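Local atomic coordinates of PfVFT1 (PDB entry 5JKQ), a protein that adopts a bi-lobed Venus flytrap architecture like that of solute-binding proteins and probably binds a small solute. Residues Lys12-Ala22 and Ile59-Ser70. The protein carries 3 engineered substitutions. Residues are numbered along the deposited sequence; the frame is centred on the assembly and turned at random.
Sequences KAKRLIDIYHA and INVKDDIDDVLS. Engineered in segment 12-22: Ala13 (natural residue Ser).
Lys12 and Asp67 bring the two backbones to 4.4 Å between their CA atoms, and here Val68 N donates to Lys12 O at 2.8 Å, nearly straight at 168°. From this point helix 14-29 runs past the first turn of helix 68-75, while the loop 59-67 starts at Ile59, beside Ile19, and curls round to Asp67. Arg15 reaches into that loop: with chi1 at -169° its chain extends from the helix, and a bend at chi3 turns the guanidinium to the Asp67 carboxylate. The two groups lie nearly coplanar in a side-on salt bridge: Arg15 NE donates to Asp67 OD2 at 2.9 Å and Arg15 NH2 to Asp67 OD1 at 2.9 Å. Asp67 is also the N-cap of helix 68-75, its OD1 accepting from Ser70 N above the carboxylate plane, so one carboxylate ties that helix start to Arg15. Arg15 NH1 bonds two loop carbonyls, Asn60 O and Lys62 O, meeting the former from above its carbonyl plane. Leu69 CD2 sits centrally, 3.6 Å above the plane of the Arg15 guanidinium, and Ile65 CG1 covers the opposite face toward the rim. One water joins Asp67 OD2 to Arg15 N; a second joins Lys12 O to Leu69 N and donates only weakly to Asp67 OD2. Leu16 CD2 meets Val68 CG1 at 3.7 Å, and a turn farther along Ile19 CB packs on Ile59 CG2 at 4.0 Å. Helix 102-118 adjoins this apolar side, with Trp111 against Leu16 and Ile118 against Ile19.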
loop_
_atom_site.group_PDB
_atom_site.type_symbol
_atom_site.label_atom_id
_atom_site.label_comp_id
_atom_site.label_asym_id
_atom_site.label_seq_id
_atom_site.Cartn_x
_atom_site.Cartn_y
_atom_site.Cartn_z
ATOM N N LYS A 12 -9.289 20.747 1.235
ATOM C CA LYS A 12 -10.015 20.543 2.484
ATOM C C LYS A 12 -9.503 19.326 3.255
ATOM O O LYS A 12 -9.926 19.078 4.383
ATOM C CB LYS A 12 -11.513 20.389 2.205
ATOM C CG LYS A 12 -12.174 21.630 1.607
ATOM C CD LYS A 12 -13.676 21.633 1.868
ATOM C CE LYS A 12 -14.357 22.852 1.265
ATOM N NZ LYS A 12 -14.335 22.833 -0.224
ATOM N N ALA A 13 -8.592 18.574 2.641
ATOM C CA ALA A 13 -8.029 17.377 3.259
ATOM C C ALA A 13 -6.569 17.576 3.661
ATOM O O ALA A 13 -5.913 16.636 4.108
ATOM C CB ALA A 13 -8.150 16.196 2.308
ATOM N N LYS A 14 -6.059 18.797 3.510
ATOM C CA LYS A 14 -4.642 19.053 3.748
ATOM C C LYS A 14 -4.247 18.765 5.192
ATOM O O LYS A 14 -3.290 18.033 5.447
ATOM C CB LYS A 14 -4.285 20.498 3.402
ATOM C CG LYS A 14 -2.784 20.730 3.260
ATOM C CD LYS A 14 -2.357 22.021 3.927
ATOM C CE LYS A 14 -0.867 22.272 3.791
ATOM N NZ LYS A 14 -0.046 21.224 4.464
ATOM N N ARG A 15 -4.982 19.343 6.135
ATOM C CA ARG A 15 -4.684 19.153 7.548
ATOM C C ARG A 15 -4.943 17.708 7.973
ATOM O O ARG A 15 -4.253 17.178 8.844
ATOM C CB ARG A 15 -5.511 20.117 8.400
ATOM C CG ARG A 15 -5.082 20.185 9.854
ATOM C CD ARG A 15 -5.619 21.442 10.517
ATOM N NE ARG A 15 -7.082 21.504 10.478
ATOM C CZ ARG A 15 -7.878 21.548 11.545
ATOM N NH1 ARG A 15 -7.379 21.543 12.778
ATOM N NH2 ARG A 15 -9.192 21.604 11.377
ATOM N N LEU A 16 -5.933 17.076 7.350
ATOM C CA LEU A 16 -6.219 15.668 7.599
ATOM C C LEU A 16 -5.030 14.802 7.183
ATOM O O LEU A 16 -4.657 13.867 7.888
ATOM C CB LEU A 16 -7.486 15.237 6.852
ATOM C CG LEU A 16 -7.773 13.736 6.740
ATOM C CD1 LEU A 16 -7.938 13.097 8.115
ATOM C CD2 LEU A 16 -9.010 13.497 5.881
ATOM N N ILE A 17 -4.435 15.128 6.040
ATOM C CA ILE A 17 -3.282 14.389 5.536
ATOM C C ILE A 17 -2.063 14.611 6.428
ATOM O O ILE A 17 -1.291 13.686 6.677
ATOM C CB ILE A 17 -2.947 14.803 4.082
ATOM C CG1 ILE A 17 -4.064 14.354 3.142
ATOM C CG2 ILE A 17 -1.627 14.186 3.610
ATOM C CD1 ILE A 17 -4.098 15.103 1.835
ATOM N N ASP A 18 -1.896 15.838 6.910
ATOM C CA ASP A 18 -0.727 16.187 7.709
ATOM C C ASP A 18 -0.754 15.529 9.086
ATOM O O ASP A 18 0.247 14.963 9.524
ATOM C CB ASP A 18 -0.619 17.706 7.862
ATOM C CG ASP A 18 -0.377 18.408 6.539
ATOM O OD1 ASP A 18 0.197 17.780 5.623
ATOM O OD2 ASP A 18 -0.755 19.591 6.416
ATOM N N ILE A 19 -1.891 15.604 9.771
ATOM C CA ILE A 19 -2.002 14.989 11.086
ATOM C C ILE A 19 -1.929 13.472 10.942
ATOM O O ILE A 19 -1.443 12.773 11.829
ATOM C CB ILE A 19 -3.305 15.406 11.805
ATOM C CG1 ILE A 19 -3.199 15.109 13.302
ATOM C CG2 ILE A 19 -4.531 14.726 11.182
ATOM C CD1 ILE A 19 -4.159 15.916 14.151
ATOM N N TYR A 20 -2.400 12.975 9.803
ATOM C CA TYR A 20 -2.289 11.563 9.465
ATOM C C TYR A 20 -0.820 11.163 9.336
ATOM O O TYR A 20 -0.387 10.168 9.917
ATOM C CB TYR A 20 -3.060 11.279 8.174
ATOM C CG TYR A 20 -2.670 10.020 7.434
ATOM C CD1 TYR A 20 -3.246 8.795 7.746
ATOM C CD2 TYR A 20 -1.751 10.065 6.394
ATOM C CE1 TYR A 20 -2.898 7.648 7.057
ATOM C CE2 TYR A 20 -1.399 8.928 5.701
ATOM C CZ TYR A 20 -1.973 7.723 6.032
ATOM O OH TYR A 20 -1.613 6.598 5.331
ATOM N N HIS A 21 -0.052 11.953 8.591
ATOM C CA HIS A 21 1.378 11.698 8.428
ATOM C C HIS A 21 2.120 11.865 9.746
ATOM O O HIS A 21 3.084 11.148 10.025
ATOM C CB HIS A 21 1.979 12.636 7.382
ATOM C CG HIS A 21 1.620 12.283 5.975
ATOM N ND1 HIS A 21 1.695 13.188 4.938
ATOM C CD2 HIS A 21 1.193 11.120 5.428
ATOM C CE1 HIS A 21 1.324 12.600 3.816
ATOM N NE2 HIS A 21 1.012 11.346 4.086
ATOM N N ALA A 22 1.671 12.821 10.549
ATOM C CA ALA A 22 2.295 13.089 11.836
ATOM C C ALA A 22 2.088 11.922 12.794
ATOM O O ALA A 22 2.968 11.595 13.590
ATOM C CB ALA A 22 1.744 14.365 12.428
ATOM N N ILE A 59 0.875 20.145 15.119
ATOM C CA ILE A 59 -0.307 20.270 14.270
ATOM C C ILE A 59 -1.482 20.908 15.007
ATOM O O ILE A 59 -1.811 20.536 16.134
ATOM C CB ILE A 59 -0.754 18.895 13.710
ATOM C CG1 ILE A 59 0.399 18.204 12.975
ATOM C CG2 ILE A 59 -1.948 19.049 12.764
ATOM C CD1 ILE A 59 0.985 19.000 11.822
ATOM N N ASN A 60 -2.106 21.871 14.338
ATOM C CA ASN A 60 -3.299 22.539 14.840
ATOM C C ASN A 60 -4.470 21.569 14.923
ATOM O O ASN A 60 -4.841 20.952 13.926
ATOM C CB ASN A 60 -3.648 23.722 13.933
ATOM C CG ASN A 60 -4.923 24.428 14.348
ATOM O OD1 ASN A 60 -5.305 24.418 15.517
ATOM N ND2 ASN A 60 -5.589 25.051 13.383
ATOM N N VAL A 61 -5.038 21.433 16.117
ATOM C CA VAL A 61 -6.164 20.530 16.339
ATOM C C VAL A 61 -7.424 21.319 16.673
ATOM O O VAL A 61 -8.355 20.800 17.289
ATOM C CB VAL A 61 -5.870 19.525 17.470
ATOM C CG1 VAL A 61 -4.723 18.623 17.081
ATOM C CG2 VAL A 61 -5.560 20.246 18.780
ATOM N N LYS A 62 -7.438 22.579 16.256
ATOM C CA LYS A 62 -8.571 23.460 16.485
ATOM C C LYS A 62 -9.609 23.252 15.379
ATOM O O LYS A 62 -9.255 22.921 14.247
ATOM C CB LYS A 62 -8.087 24.912 16.538
ATOM C CG LYS A 62 -9.099 25.922 17.034
ATOM C CD LYS A 62 -8.391 27.178 17.529
ATOM C CE LYS A 62 -9.308 28.391 17.534
ATOM N NZ LYS A 62 -10.592 28.132 18.242
ATOM N N ASP A 63 -10.885 23.427 15.713
ATOM C CA ASP A 63 -11.965 23.227 14.747
ATOM C C ASP A 63 -12.391 24.547 14.103
ATOM O O ASP A 63 -13.536 24.699 13.673
ATOM C CB ASP A 63 -13.167 22.551 15.418
ATOM C CG ASP A 63 -13.848 23.438 16.449
ATOM O OD1 ASP A 63 -13.239 24.432 16.899
ATOM O OD2 ASP A 63 -15.001 23.131 16.815
ATOM N N ASP A 64 -11.458 25.492 14.036
ATOM C CA ASP A 64 -11.708 26.794 13.423
ATOM C C ASP A 64 -11.587 26.722 11.901
ATOM O O ASP A 64 -12.235 27.485 11.182
ATOM C CB ASP A 64 -10.738 27.846 13.983
ATOM C CG ASP A 64 -9.280 27.443 13.833
ATOM O OD1 ASP A 64 -9.007 26.241 13.628
ATOM O OD2 ASP A 64 -8.402 28.328 13.931
ATOM N N ILE A 65 -10.763 25.800 11.414
ATOM C CA ILE A 65 -10.540 25.654 9.980
ATOM C C ILE A 65 -11.772 25.050 9.310
ATOM O O ILE A 65 -12.373 24.113 9.835
ATOM C CB ILE A 65 -9.313 24.761 9.679
ATOM C CG1 ILE A 65 -8.124 25.128 10.578
ATOM C CG2 ILE A 65 -8.920 24.864 8.211
ATOM C CD1 ILE A 65 -7.723 26.595 10.533
ATOM N N ASP A 66 -12.152 25.594 8.157
ATOM C CA ASP A 66 -13.248 25.031 7.375
ATOM C C ASP A 66 -12.708 23.918 6.480
ATOM O O ASP A 66 -12.557 24.096 5.272
ATOM C CB ASP A 66 -13.934 26.114 6.536
ATOM C CG ASP A 66 -15.226 25.627 5.887
ATOM O OD1 ASP A 66 -15.512 24.411 5.944
ATOM O OD2 ASP A 66 -15.958 26.464 5.315
ATOM N N ASP A 67 -12.416 22.770 7.086
ATOM C CA ASP A 67 -11.848 21.640 6.358
ATOM C C ASP A 67 -12.460 20.320 6.822
ATOM O O ASP A 67 -13.352 20.304 7.669
ATOM C CB ASP A 67 -10.322 21.619 6.522
ATOM C CG ASP A 67 -9.880 21.370 7.955
ATOM O OD1 ASP A 67 -10.716 21.470 8.877
ATOM O OD2 ASP A 67 -8.680 21.083 8.156
ATOM N N VAL A 68 -11.979 19.220 6.255
ATOM C CA VAL A 68 -12.501 17.893 6.570
ATOM C C VAL A 68 -12.218 17.507 8.021
ATOM O O VAL A 68 -13.060 16.896 8.675
ATOM C CB VAL A 68 -11.901 16.826 5.619
ATOM C CG1 VAL A 68 -12.189 15.404 6.107
ATOM C CG2 VAL A 68 -12.441 17.022 4.211
ATOM N N LEU A 69 -11.039 17.861 8.524
ATOM C CA LEU A 69 -10.658 17.454 9.870
ATOM C C LEU A 69 -11.596 18.062 10.907
ATOM O O LEU A 69 -11.934 17.415 11.896
ATOM C CB LEU A 69 -9.211 17.849 10.178
ATOM C CG LEU A 69 -8.657 17.244 11.474
ATOM C CD1 LEU A 69 -8.501 15.735 11.348
ATOM C CD2 LEU A 69 -7.335 17.882 11.858
ATOM N N SER A 70 -12.022 19.300 10.677
ATOM C CA SER A 70 -12.949 19.964 11.588
ATOM C C SER A 70 -14.286 19.229 11.658
ATOM O O SER A 70 -14.934 19.209 12.704
ATOM C CB SER A 70 -13.169 21.415 11.163
ATOM O OG SER A 70 -12.049 22.214 11.501
HETATM O O HOH W 1 -8.483 18.586 6.797
HETATM O O HOH W 2 -6.990 21.282 5.825
#